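Local coordinates for protein hydrazine synthase gamma subunit (Candidatus Kuenenia stuttgartiensis, PDB 5C2V) that carries two c-type hemes and catalyses the first half-reaction of hydrazine synthesis, the three-electron reduction of nitric oxide to hydroxylamine, at residues R70-G75 with Y93-R98; L154-S159 with L261-A266; H207-G212 with D291-T296; G224-I229 with P246-D251. All blocks are in the same frame, centred on the assembly; numbering follows the deposited sequence.

Contact 1 (R70-G75 with Y93-R98)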
# COMPACT_ATOMS: atom_id res chain seq x y z
N ARG C 70 -52.21 -14.35 7.14
CA ARG C 70 -53.58 -14.79 7.34
C ARG C 70 -53.90 -14.43 8.79
O ARG C 70 -54.97 -14.73 9.32
CB ARG C 70 -53.73 -16.29 7.07
CG ARG C 70 -53.51 -16.69 5.61
CD ARG C 70 -53.31 -18.20 5.51
NE ARG C 70 -52.85 -18.61 4.18
CZ ARG C 70 -52.42 -19.83 3.89
NH1 ARG C 70 -52.38 -20.76 4.83
NH2 ARG C 70 -52.04 -20.12 2.66
N GLY C 71 -52.92 -13.77 9.41
CA GLY C 71 -52.97 -13.36 10.79
C GLY C 71 -53.03 -14.53 11.74
O GLY C 71 -53.94 -14.61 12.56
N GLN C 72 -52.08 -15.46 11.64
CA GLN C 72 -52.05 -16.57 12.57
C GLN C 72 -50.73 -16.64 13.33
O GLN C 72 -50.62 -16.12 14.44
CB GLN C 72 -52.29 -17.89 11.82
CG GLN C 72 -53.47 -17.84 10.87
CD GLN C 72 -53.64 -19.13 10.09
OE1 GLN C 72 -53.13 -19.27 8.98
NE2 GLN C 72 -54.34 -20.09 10.68
N THR C 73 -49.71 -17.22 12.68
CA THR C 73 -48.34 -17.26 13.19
C THR C 73 -47.45 -18.07 12.24
O THR C 73 -47.95 -18.90 11.47
CB THR C 73 -48.25 -17.90 14.60
OG1 THR C 73 -46.90 -17.86 15.07
CG2 THR C 73 -48.74 -19.34 14.58
N THR C 74 -46.15 -17.83 12.29
CA THR C 74 -45.19 -18.64 11.53
C THR C 74 -44.55 -19.74 12.36
O THR C 74 -43.87 -20.62 11.83
CB THR C 74 -44.08 -17.77 10.92
OG1 THR C 74 -43.47 -16.98 11.96
CG2 THR C 74 -44.65 -16.84 9.86
N GLY C 75 -44.77 -19.70 13.67
CA GLY C 75 -44.16 -20.65 14.58
C GLY C 75 -42.70 -20.34 14.89
O GLY C 75 -42.02 -21.13 15.54
N TYR C 93 -50.06 -16.78 18.43
CA TYR C 93 -51.14 -16.98 17.47
C TYR C 93 -52.19 -15.89 17.71
O TYR C 93 -52.79 -15.82 18.78
CB TYR C 93 -51.73 -18.38 17.65
CG TYR C 93 -52.71 -18.83 16.59
CD1 TYR C 93 -52.26 -19.39 15.40
CD2 TYR C 93 -54.08 -18.72 16.79
CE1 TYR C 93 -53.15 -19.81 14.43
CE2 TYR C 93 -54.97 -19.14 15.82
CZ TYR C 93 -54.50 -19.68 14.64
OH TYR C 93 -55.40 -20.10 13.68
N ILE C 94 -52.42 -15.05 16.70
CA ILE C 94 -53.20 -13.83 16.91
C ILE C 94 -54.68 -13.90 16.51
O ILE C 94 -55.38 -12.89 16.58
CB ILE C 94 -52.57 -12.62 16.18
CG1 ILE C 94 -52.38 -12.92 14.69
CG2 ILE C 94 -51.23 -12.26 16.82
CD1 ILE C 94 -51.85 -11.73 13.91
N ARG C 95 -55.16 -15.06 16.08
CA ARG C 95 -56.60 -15.22 15.84
C ARG C 95 -57.36 -15.21 17.16
O ARG C 95 -56.95 -15.87 18.12
CB ARG C 95 -56.90 -16.50 15.07
CG ARG C 95 -56.42 -16.53 13.63
CD ARG C 95 -57.04 -15.42 12.81
NE ARG C 95 -56.86 -15.64 11.38
CZ ARG C 95 -57.80 -16.15 10.58
NH1 ARG C 95 -58.99 -16.48 11.06
NH2 ARG C 95 -57.55 -16.32 9.28
N GLY C 96 -58.45 -14.46 17.21
CA GLY C 96 -59.27 -14.37 18.41
C GLY C 96 -58.52 -13.82 19.61
O GLY C 96 -58.58 -14.38 20.70
N GLY C 97 -57.80 -12.72 19.40
CA GLY C 97 -56.95 -12.16 20.43
C GLY C 97 -57.68 -11.35 21.49
O GLY C 97 -57.25 -11.32 22.65
N ARG C 98 -58.77 -10.70 21.11
CA ARG C 98 -59.47 -9.79 22.02
C ARG C 98 -60.26 -10.54 23.10
O ARG C 98 -60.59 -9.97 24.14
CB ARG C 98 -60.41 -8.87 21.24
CG ARG C 98 -61.60 -9.58 20.61
CD ARG C 98 -62.61 -8.58 20.05
NE ARG C 98 -63.80 -9.24 19.53
CZ ARG C 98 -64.87 -8.59 19.08
NH1 ARG C 98 -64.90 -7.27 19.08
NH2 ARG C 98 -65.91 -9.27 18.62
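Arg95 grips the backbone carbonyl of Arg70 side-on, and this paired donation is the main polar link between 70-75 and 93-98. Its NE lies 2.9 Å from Arg70 O and its NH2 lies 3.0 Å from the same oxygen; the oxygen lies at the edge of the guanidinium, near its plane, and both nitrogens approach within the carbonyl plane. A bend at chi2 (-60°) folds the arginine chain back to reach it. The third nitrogen, NH1, bonds to Glu155 O, while Arg70 O also accepts from Gln4 of the neighbouring beta subunit. Two further hydrogen bonds cross the contact. The backbone N of Ile94 donates to Gln72 O over 3.1 Å, on a lone pair, and Gln72 NE2 reaches Tyr93 OH at 3.2 Å, nearly straight at 165°.

Packing contacts accompany these bonds. Gln72 and Tyr93 run side by side, the amide plane turned 61° from the ring, and Gln72 CB comes to 3.4 Å from Tyr93 CE1. Thr73 CG2 meets the ring at its edge, 3.6 Å from Tyr93 CD1. Ile94 CD1 lies 3.7 Å from Gly71 CA, and the same isoleucine also packs on His67, the axial ligand of heme 1.

Main-chain carbonyls take most of the donors here, tying two irregular loops together without a sheet. The guanidinium is bonded to the carbonyls of Arg70 and Glu155, whose partial negative charge probably helps to offset its own.

Contact 2 (L154-S159 with L261-A266). With HEC (heme c), chain B.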
# COMPACT_ATOMS: atom_id res chain seq x y z
N LEU C 154 -59.78 -10.10 14.28
CA LEU C 154 -59.38 -11.44 13.85
C LEU C 154 -60.16 -12.52 14.60
O LEU C 154 -60.20 -12.53 15.83
CB LEU C 154 -57.88 -11.64 14.05
CG LEU C 154 -56.98 -10.85 13.08
CD1 LEU C 154 -55.51 -11.07 13.41
CD2 LEU C 154 -57.28 -11.24 11.64
N GLU C 155 -60.77 -13.42 13.84
CA GLU C 155 -61.59 -14.49 14.41
C GLU C 155 -60.98 -15.86 14.14
O GLU C 155 -60.21 -16.02 13.20
CB GLU C 155 -63.01 -14.42 13.84
CG GLU C 155 -63.72 -13.09 14.04
CD GLU C 155 -64.17 -12.88 15.47
OE1 GLU C 155 -64.21 -13.86 16.24
OE2 GLU C 155 -64.48 -11.72 15.83
N PHE C 156 -61.33 -16.83 14.98
CA PHE C 156 -60.83 -18.19 14.82
C PHE C 156 -61.25 -18.81 13.49
O PHE C 156 -62.32 -18.51 12.96
CB PHE C 156 -61.31 -19.08 15.98
CG PHE C 156 -60.79 -18.67 17.32
CD1 PHE C 156 -59.45 -18.82 17.64
CD2 PHE C 156 -61.64 -18.13 18.28
CE1 PHE C 156 -58.96 -18.45 18.88
CE2 PHE C 156 -61.16 -17.76 19.52
CZ PHE C 156 -59.82 -17.91 19.82
N THR C 157 -60.40 -19.67 12.95
CA THR C 157 -60.68 -20.35 11.68
C THR C 157 -61.62 -21.53 11.86
O THR C 157 -62.45 -21.81 11.00
CB THR C 157 -59.38 -20.85 11.01
OG1 THR C 157 -58.73 -21.80 11.87
CG2 THR C 157 -58.44 -19.69 10.74
N GLY C 158 -61.48 -22.23 12.98
CA GLY C 158 -62.22 -23.46 13.20
C GLY C 158 -61.44 -24.66 12.69
O GLY C 158 -60.66 -24.54 11.74
N SER C 159 -61.66 -25.82 13.30
CA SER C 159 -60.88 -27.01 12.97
C SER C 159 -61.41 -27.75 11.73
O SER C 159 -62.60 -28.05 11.64
CB SER C 159 -60.85 -27.97 14.16
OG SER C 159 -60.06 -29.11 13.87
N LEU C 261 -57.35 -22.93 23.44
CA LEU C 261 -57.10 -24.19 22.75
C LEU C 261 -57.76 -24.19 21.38
O LEU C 261 -57.66 -25.15 20.62
CB LEU C 261 -57.58 -25.37 23.58
CG LEU C 261 -56.87 -25.57 24.92
CD1 LEU C 261 -57.20 -26.94 25.51
CD2 LEU C 261 -55.37 -25.38 24.77
N ARG C 262 -58.45 -23.09 21.06
CA ARG C 262 -59.07 -22.93 19.74
C ARG C 262 -57.99 -22.75 18.68
O ARG C 262 -57.01 -22.02 18.90
CB ARG C 262 -60.03 -21.74 19.74
CG ARG C 262 -61.21 -21.88 20.69
CD ARG C 262 -62.24 -22.86 20.17
NE ARG C 262 -62.82 -22.42 18.90
CZ ARG C 262 -63.81 -21.55 18.79
NH1 ARG C 262 -64.34 -21.00 19.88
NH2 ARG C 262 -64.28 -21.21 17.60
N ASP C 263 -58.16 -23.42 17.55
CA ASP C 263 -57.19 -23.39 16.45
C ASP C 263 -55.80 -23.83 16.89
O ASP C 263 -54.80 -23.40 16.31
CB ASP C 263 -57.11 -21.99 15.84
CG ASP C 263 -58.35 -21.63 15.05
OD1 ASP C 263 -59.08 -22.54 14.61
OD2 ASP C 263 -58.59 -20.42 14.85
N ILE C 264 -55.73 -24.69 17.90
CA ILE C 264 -54.45 -25.16 18.41
C ILE C 264 -53.78 -26.08 17.40
O ILE C 264 -52.59 -26.38 17.51
CB ILE C 264 -54.61 -25.90 19.76
CG1 ILE C 264 -53.29 -25.91 20.53
CG2 ILE C 264 -55.14 -27.31 19.55
CD1 ILE C 264 -52.78 -24.53 20.89
N TYR C 265 -54.54 -26.52 16.40
CA TYR C 265 -53.98 -27.32 15.32
C TYR C 265 -53.02 -26.49 14.49
O TYR C 265 -52.07 -27.02 13.90
CB TYR C 265 -55.10 -27.87 14.43
CG TYR C 265 -55.70 -26.84 13.50
CD1 TYR C 265 -56.62 -25.91 13.96
CD2 TYR C 265 -55.34 -26.80 12.16
CE1 TYR C 265 -57.16 -24.96 13.11
CE2 TYR C 265 -55.87 -25.86 11.30
CZ TYR C 265 -56.79 -24.94 11.78
OH TYR C 265 -57.32 -24.00 10.93
N ALA C 266 -53.27 -25.18 14.43
CA ALA C 266 -52.52 -24.29 13.56
C ALA C 266 -51.37 -23.55 14.25
O ALA C 266 -50.62 -22.82 13.60
CB ALA C 266 -53.46 -23.28 12.92
FE HEC B . -53.10 -26.47 29.35
CHA HEC B . -50.98 -24.52 27.48
CHB HEC B . -53.73 -28.42 26.62
CHC HEC B . -54.62 -28.81 31.38
CHD HEC B . -52.81 -24.36 32.02
NA HEC B . -52.45 -26.49 27.41
C1A HEC B . -51.61 -25.56 26.83
C2A HEC B . -51.52 -25.87 25.42
C3A HEC B . -52.28 -26.94 25.18
C4A HEC B . -52.88 -27.36 26.43
CMA HEC B . -52.48 -27.62 23.81
CAA HEC B . -50.69 -25.09 24.37
CBA HEC B . -51.31 -23.71 24.15
CGA HEC B . -50.38 -22.87 23.32
O1A HEC B . -50.83 -21.81 22.80
O2A HEC B . -49.20 -23.25 23.16
NB HEC B . -54.08 -28.25 29.05
C1B HEC B . -54.08 -28.95 27.85
C2B HEC B . -54.51 -30.30 28.12
C3B HEC B . -54.76 -30.41 29.43
C4B HEC B . -54.49 -29.12 30.04
CMB HEC B . -54.66 -31.41 27.05
CAB HEC B . -55.24 -31.67 30.19
CBB HEC B . -54.11 -32.72 30.25
NC HEC B . -53.62 -26.57 31.33
C1C HEC B . -54.24 -27.63 31.97
C2C HEC B . -54.30 -27.31 33.39
C3C HEC B . -53.91 -26.04 33.54
C4C HEC B . -53.40 -25.58 32.27
CMC HEC B . -55.06 -28.16 34.43
CAC HEC B . -53.87 -25.24 34.87
CBC HEC B . -52.82 -25.84 35.83
ND HEC B . -52.10 -24.66 29.68
C1D HEC B . -52.01 -24.06 30.93
C2D HEC B . -50.94 -23.09 30.91
C3D HEC B . -50.37 -23.14 29.48
C4D HEC B . -51.15 -24.15 28.80
CMD HEC B . -50.48 -22.18 32.07
CAD HEC B . -49.21 -22.31 28.90
CBD HEC B . -47.91 -22.71 29.59
CGD HEC B . -46.74 -22.15 28.83
O1D HEC B . -45.58 -22.43 29.23
O2D HEC B . -46.96 -21.42 27.83
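With CG anti to its carbonyl carbon (chi1 -71°), Asp263 reaches across with its carboxylate to the backbone of Thr157 and Gly158, while Thr157 OG1, held between its own backbone N and carbonyl carbon, comes within bonding distance of Tyr265 OH and close to Asp263. Each carboxylate oxygen takes one amide through its syn lone pair: Thr157 N donates to Asp263 OD2 over 2.7 Å, and Gly158 N donates to Asp263 OD1 over 2.9 Å. The carboxylate thus spans two successive peptide nitrogens, and OD2 has a further, weak partner in Tyr93 OH. Thr157 OG1 and Tyr265 OH are hydrogen-bonded at 2.8 Å, with the threonine oxygen at the edge of the tyrosine ring.

Beside this polar cluster, Arg262 crosses Phe156 at about a right angle. Its CB sits over one face of the ring, 3.6 Å from the centroid and 15° off the normal, a CH-pi contact. Bends at chi2 and chi3 return the guanidinium to the same aromatic side chain, so that Phe156 CD2 lies over the centre of one guanidinium face, with the planes 34° apart. Arg262 NH1 is bonded to Ala199 O, which helps fix that fold of the chain.

Two overlapping beta turns, type II from Leu261 to Ile264 and type I from Asp263 to Ala266, present these groups. On the heme side, Leu261 CD2 touches the porphyrin atom C3A at 3.5 Å. The arrangement is a turn of the heme 2 pocket in the cytochrome c family region, pinned through Asp263 to the linker that follows helix 141-152.

Contact 3 (H207-G212 with D291-T296). With HEC (heme c), chain B; BET (trimethyl glycine), chain X.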
# COMPACT_ATOMS: atom_id res chain seq x y z
N HIS C 207 -51.06 -19.52 35.67
CA HIS C 207 -50.85 -20.79 36.36
C HIS C 207 -49.40 -21.27 36.30
O HIS C 207 -48.64 -20.87 35.41
CB HIS C 207 -51.75 -21.88 35.77
CG HIS C 207 -53.21 -21.66 36.03
ND1 HIS C 207 -53.79 -21.88 37.27
CD2 HIS C 207 -54.21 -21.25 35.22
CE1 HIS C 207 -55.08 -21.61 37.20
NE2 HIS C 207 -55.36 -21.22 35.97
N ASP C 208 -49.02 -22.12 37.25
CA ASP C 208 -47.74 -22.80 37.19
C ASP C 208 -47.98 -24.23 36.73
O ASP C 208 -48.45 -25.07 37.50
CB ASP C 208 -47.04 -22.76 38.56
CG ASP C 208 -45.61 -23.28 38.52
OD1 ASP C 208 -45.28 -24.11 37.64
OD2 ASP C 208 -44.81 -22.86 39.38
N VAL C 209 -47.65 -24.50 35.47
CA VAL C 209 -47.80 -25.83 34.89
C VAL C 209 -46.49 -26.60 34.84
O VAL C 209 -46.43 -27.70 34.29
CB VAL C 209 -48.40 -25.74 33.48
CG1 VAL C 209 -49.90 -25.55 33.56
CG2 VAL C 209 -47.75 -24.62 32.70
N GLY C 210 -45.43 -26.01 35.39
CA GLY C 210 -44.13 -26.66 35.42
C GLY C 210 -43.38 -26.51 34.12
O GLY C 210 -42.47 -27.28 33.82
N THR C 211 -43.76 -25.51 33.34
CA THR C 211 -43.12 -25.23 32.06
C THR C 211 -42.05 -24.15 32.18
O THR C 211 -41.41 -23.79 31.19
CB THR C 211 -44.14 -24.80 30.99
OG1 THR C 211 -44.89 -23.68 31.47
CG2 THR C 211 -45.09 -25.95 30.67
N GLY C 212 -41.86 -23.63 33.39
CA GLY C 212 -40.85 -22.61 33.62
C GLY C 212 -39.45 -23.13 33.38
O GLY C 212 -39.04 -24.12 33.99
N ASP C 291 -47.03 -34.31 35.79
CA ASP C 291 -48.42 -34.06 36.19
C ASP C 291 -48.66 -32.63 36.64
O ASP C 291 -49.64 -32.35 37.34
CB ASP C 291 -48.83 -35.03 37.31
CG ASP C 291 -48.95 -36.46 36.83
OD1 ASP C 291 -49.30 -36.66 35.64
OD2 ASP C 291 -48.70 -37.38 37.63
N MET C 292 -47.79 -31.71 36.24
CA MET C 292 -47.99 -30.30 36.56
C MET C 292 -48.89 -29.64 35.52
O MET C 292 -49.51 -28.61 35.79
CB MET C 292 -46.64 -29.58 36.66
CG MET C 292 -45.92 -29.81 37.97
SD MET C 292 -46.84 -29.14 39.37
CE MET C 292 -45.80 -29.66 40.74
N HIS C 293 -48.94 -30.23 34.33
CA HIS C 293 -49.93 -29.84 33.33
C HIS C 293 -50.83 -31.04 33.09
O HIS C 293 -50.47 -31.97 32.37
CB HIS C 293 -49.22 -29.39 32.05
CG HIS C 293 -50.13 -28.78 31.03
ND1 HIS C 293 -50.29 -29.31 29.76
CD2 HIS C 293 -50.90 -27.67 31.07
CE1 HIS C 293 -51.13 -28.56 29.08
NE2 HIS C 293 -51.51 -27.56 29.84
N GLY C 294 -52.03 -31.01 33.69
CA GLY C 294 -52.92 -32.16 33.71
C GLY C 294 -52.32 -33.30 34.52
O GLY C 294 -51.13 -33.27 34.83
N ARG C 295 -53.10 -34.33 34.84
CA ARG C 295 -52.47 -35.54 35.34
C ARG C 295 -52.64 -36.61 34.28
O ARG C 295 -53.68 -37.25 34.18
CB ARG C 295 -53.07 -35.98 36.67
N THR C 296 -51.59 -36.79 33.49
CA THR C 296 -51.60 -37.72 32.37
C THR C 296 -50.79 -39.01 32.58
O THR C 296 -50.77 -39.87 31.70
CB THR C 296 -51.12 -37.02 31.10
OG1 THR C 296 -49.82 -36.46 31.32
CG2 THR C 296 -52.09 -35.90 30.73
FE HEC B . -53.10 -26.47 29.35
CHA HEC B . -50.98 -24.52 27.48
CHB HEC B . -53.73 -28.42 26.62
CHC HEC B . -54.62 -28.81 31.38
CHD HEC B . -52.81 -24.36 32.02
NA HEC B . -52.45 -26.49 27.41
C1A HEC B . -51.61 -25.56 26.83
C2A HEC B . -51.52 -25.87 25.42
C3A HEC B . -52.28 -26.94 25.18
C4A HEC B . -52.88 -27.36 26.43
CMA HEC B . -52.48 -27.62 23.81
CAA HEC B . -50.69 -25.09 24.37
CBA HEC B . -51.31 -23.71 24.15
CGA HEC B . -50.38 -22.87 23.32
O1A HEC B . -50.83 -21.81 22.80
O2A HEC B . -49.20 -23.25 23.16
NB HEC B . -54.08 -28.25 29.05
C1B HEC B . -54.08 -28.95 27.85
C2B HEC B . -54.51 -30.30 28.12
C3B HEC B . -54.76 -30.41 29.43
C4B HEC B . -54.49 -29.12 30.04
CMB HEC B . -54.66 -31.41 27.05
CAB HEC B . -55.24 -31.67 30.19
CBB HEC B . -54.11 -32.72 30.25
NC HEC B . -53.62 -26.57 31.33
C1C HEC B . -54.24 -27.63 31.97
C2C HEC B . -54.30 -27.31 33.39
C3C HEC B . -53.91 -26.04 33.54
C4C HEC B . -53.40 -25.58 32.27
CMC HEC B . -55.06 -28.16 34.43
CAC HEC B . -53.87 -25.24 34.87
CBC HEC B . -52.82 -25.84 35.83
ND HEC B . -52.10 -24.66 29.68
C1D HEC B . -52.01 -24.06 30.93
C2D HEC B . -50.94 -23.09 30.91
C3D HEC B . -50.37 -23.14 29.48
C4D HEC B . -51.15 -24.15 28.80
CMD HEC B . -50.48 -22.18 32.07
CAD HEC B . -49.21 -22.31 28.90
CBD HEC B . -47.91 -22.71 29.59
CGD HEC B . -46.74 -22.15 28.83
O1D HEC B . -45.58 -22.43 29.23
O2D HEC B . -46.96 -21.42 27.83
N BET X . -51.61 -25.02 41.35
CA BET X . -51.00 -24.53 40.04
C BET X . -51.45 -22.99 39.75
O BET X . -52.62 -22.86 39.34
OXT BET X . -50.54 -22.15 39.96
C1 BET X . -51.60 -23.91 42.40
C2 BET X . -50.80 -26.19 41.91
C3 BET X . -53.06 -25.42 41.16
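Val209 and His293 lie side by side, pointing the same way, and both touch heme 2. This is the close-packed part of the contact: Val209 CG1 meets the edge of the imidazole, 3.4 Å from His293 CD2, and touches the porphyrin atom CHD at 3.5 Å. His293 has CG anti to its backbone N (chi1 -171°), which carries NE2 to the heme iron at 2.0 Å. His190 supplies the other axial ligand. The far nitrogen of His293, ND1, bonds to Thr282 O, and Phe271 meets the ring edge-to-face; together they would fix its rotation about the iron bond. Thr211 OG1 adds a hydrogen bond to the propionate oxygen O1D, at 2.7 Å.

On the outer side Met292 touches Val209 O through CB alone; its chain bends at chi2 and the exposed end leads away. The backbones also approach through a CA-H...O contact from Val209 CA to Met292 O, 3.4 Å. Asp208 OD1 accepts from Gly210 N, closing an Asx turn that shapes the loop. On this side a trimethyl glycine is bound: His207 ND1 donates to its O atom at 2.6 Å, almost straight at 173°, and Asp208 N donates to its OXT at 3.1 Å.

His207 ends strand 206-207, which pairs antiparallel with 256-257. The loop after that strand thus meets the loop preceding helix 301-312, beside the iron of heme 2.

Contact 4 (G224-I229 with P246-D251)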
# COMPACT_ATOMS: atom_id res chain seq x y z
N GLY C 224 -28.71 -22.62 31.41
CA GLY C 224 -29.96 -23.34 31.39
C GLY C 224 -29.76 -24.84 31.34
O GLY C 224 -28.71 -25.33 30.93
N LYS C 225 -30.78 -25.58 31.76
CA LYS C 225 -30.74 -27.03 31.76
C LYS C 225 -31.69 -27.55 30.69
O LYS C 225 -32.66 -26.87 30.33
CB LYS C 225 -31.12 -27.61 33.12
CG LYS C 225 -32.61 -27.52 33.45
CD LYS C 225 -32.97 -28.40 34.64
CE LYS C 225 -32.23 -27.96 35.89
NZ LYS C 225 -32.62 -28.78 37.07
N VAL C 226 -31.42 -28.74 30.17
CA VAL C 226 -32.26 -29.28 29.11
C VAL C 226 -33.59 -29.71 29.71
O VAL C 226 -33.65 -30.58 30.58
CB VAL C 226 -31.59 -30.48 28.42
CG1 VAL C 226 -32.46 -31.00 27.28
CG2 VAL C 226 -30.20 -30.11 27.92
N PHE C 227 -34.67 -29.09 29.23
CA PHE C 227 -36.00 -29.40 29.75
C PHE C 227 -36.69 -30.46 28.91
O PHE C 227 -37.73 -30.98 29.29
CB PHE C 227 -36.86 -28.13 29.81
CG PHE C 227 -37.09 -27.48 28.47
CD1 PHE C 227 -38.10 -27.92 27.63
CD2 PHE C 227 -36.32 -26.40 28.07
CE1 PHE C 227 -38.32 -27.32 26.41
CE2 PHE C 227 -36.53 -25.80 26.84
CZ PHE C 227 -37.53 -26.26 26.01
N ASN C 228 -36.09 -30.78 27.77
CA ASN C 228 -36.65 -31.80 26.90
C ASN C 228 -35.99 -33.14 27.20
O ASN C 228 -34.82 -33.35 26.90
CB ASN C 228 -36.46 -31.42 25.43
CG ASN C 228 -37.39 -32.17 24.50
OD1 ASN C 228 -37.87 -33.26 24.82
ND2 ASN C 228 -37.66 -31.59 23.33
N ILE C 229 -36.76 -34.04 27.80
CA ILE C 229 -36.24 -35.31 28.27
C ILE C 229 -35.94 -36.24 27.10
O ILE C 229 -34.89 -36.89 27.05
CB ILE C 229 -37.22 -36.00 29.24
CG1 ILE C 229 -37.37 -35.16 30.51
CG2 ILE C 229 -36.74 -37.40 29.59
CD1 ILE C 229 -38.28 -35.78 31.55
N PRO C 246 -35.73 -24.53 20.71
CA PRO C 246 -34.73 -24.66 21.77
C PRO C 246 -35.09 -25.74 22.79
O PRO C 246 -36.25 -25.84 23.18
CB PRO C 246 -34.72 -23.28 22.42
CG PRO C 246 -36.09 -22.75 22.16
CD PRO C 246 -36.47 -23.26 20.80
N ILE C 247 -34.11 -26.54 23.19
CA ILE C 247 -34.30 -27.50 24.27
C ILE C 247 -33.79 -26.97 25.60
O ILE C 247 -33.82 -27.67 26.61
CB ILE C 247 -33.63 -28.85 23.95
CG1 ILE C 247 -32.14 -28.66 23.64
CG2 ILE C 247 -34.33 -29.54 22.79
CD1 ILE C 247 -31.44 -29.95 23.23
N ILE C 248 -33.32 -25.72 25.60
CA ILE C 248 -32.87 -25.06 26.83
C ILE C 248 -33.46 -23.65 26.94
O ILE C 248 -34.03 -23.14 25.98
CB ILE C 248 -31.33 -24.95 26.90
CG1 ILE C 248 -30.80 -24.02 25.80
CG2 ILE C 248 -30.68 -26.32 26.82
CD1 ILE C 248 -29.31 -23.79 25.86
N GLY C 249 -33.32 -23.04 28.11
CA GLY C 249 -33.75 -21.67 28.31
C GLY C 249 -33.65 -21.19 29.75
O GLY C 249 -33.55 -21.99 30.67
N LEU C 250 -33.69 -19.87 29.93
CA LEU C 250 -33.74 -19.28 31.26
C LEU C 250 -34.90 -18.30 31.34
O LEU C 250 -34.86 -17.24 30.73
CB LEU C 250 -32.43 -18.57 31.59
CG LEU C 250 -31.17 -19.44 31.68
CD1 LEU C 250 -29.93 -18.58 31.82
CD2 LEU C 250 -31.30 -20.39 32.85
N ASP C 251 -35.93 -18.65 32.11
CA ASP C 251 -37.11 -17.81 32.23
C ASP C 251 -37.03 -16.90 33.45
O ASP C 251 -36.48 -17.28 34.49
CB ASP C 251 -38.38 -18.66 32.31
CG ASP C 251 -38.75 -19.27 30.97
OD1 ASP C 251 -38.30 -18.75 29.93
OD2 ASP C 251 -39.51 -20.27 30.97
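The N-terminal approach to helix 229-234 is laid along the loop that leaves that helix, within the cytochrome c family region. Val226 CG1 and Ile247 CB lie 4.1 Å apart in side chains that run side by side, and Val226 CG2 comes to 4.0 Å from Ile248 CG2. One hydrogen bond joins the backbones: Phe227 N donates to Ile247 O over 3.1 Å, meeting the oxygen nearly end-on with a C=O...N angle of 164°. The same oxygen takes a CA-H...O contact from Val226.

With chi1 at 61°, the Phe227 ring lies obliquely against the other main chain, CE2 3.4 Å from Ile248 N, and Arg213 makes a cation-pi contact with the ring. Farther along, Leu250 CD2 packs on Gly224 CA at 3.6 Å. Asn228 CB rests 3.9 Å from Ile247 CG2, while its OD1 bonds to Ser230 OG and, weakly, to Ala231 N as the N-cap.

Val226 on Leu232 and Ile247 on Ala231 extend the apolar packing onto helix 229-234. Ile248 and Leu250 also pack against the neighbouring alpha subunit, and Pro246 against the beta subunit, so 246-251, which leads to strand 256-257, also faces the other subunits.

Overall arrangement
Contact 1 comes first in the chain and closes before any other opens. The segments of contacts 2 and 3 then alternate, and contact 4 falls between the two segments of each. Segments 207-212 and 224-229 share the stretch from strand 206-207 to helix 229-234; 261-266 and 291-296 share that from strand 256-257 to helix 301-312. Contacts 1 and 2, centres about 9 Å apart, are joined by Gly96 N to Leu154 O. Contacts 2 and 3, about 23 Å apart between centres, both touch heme 2. Contacts 3 and 4, centres about 16 Å apart, meet where Asp251 packs on Gly212. All four join loops; contacts 1 and 2 bring the surroundings of the two hemes side by side.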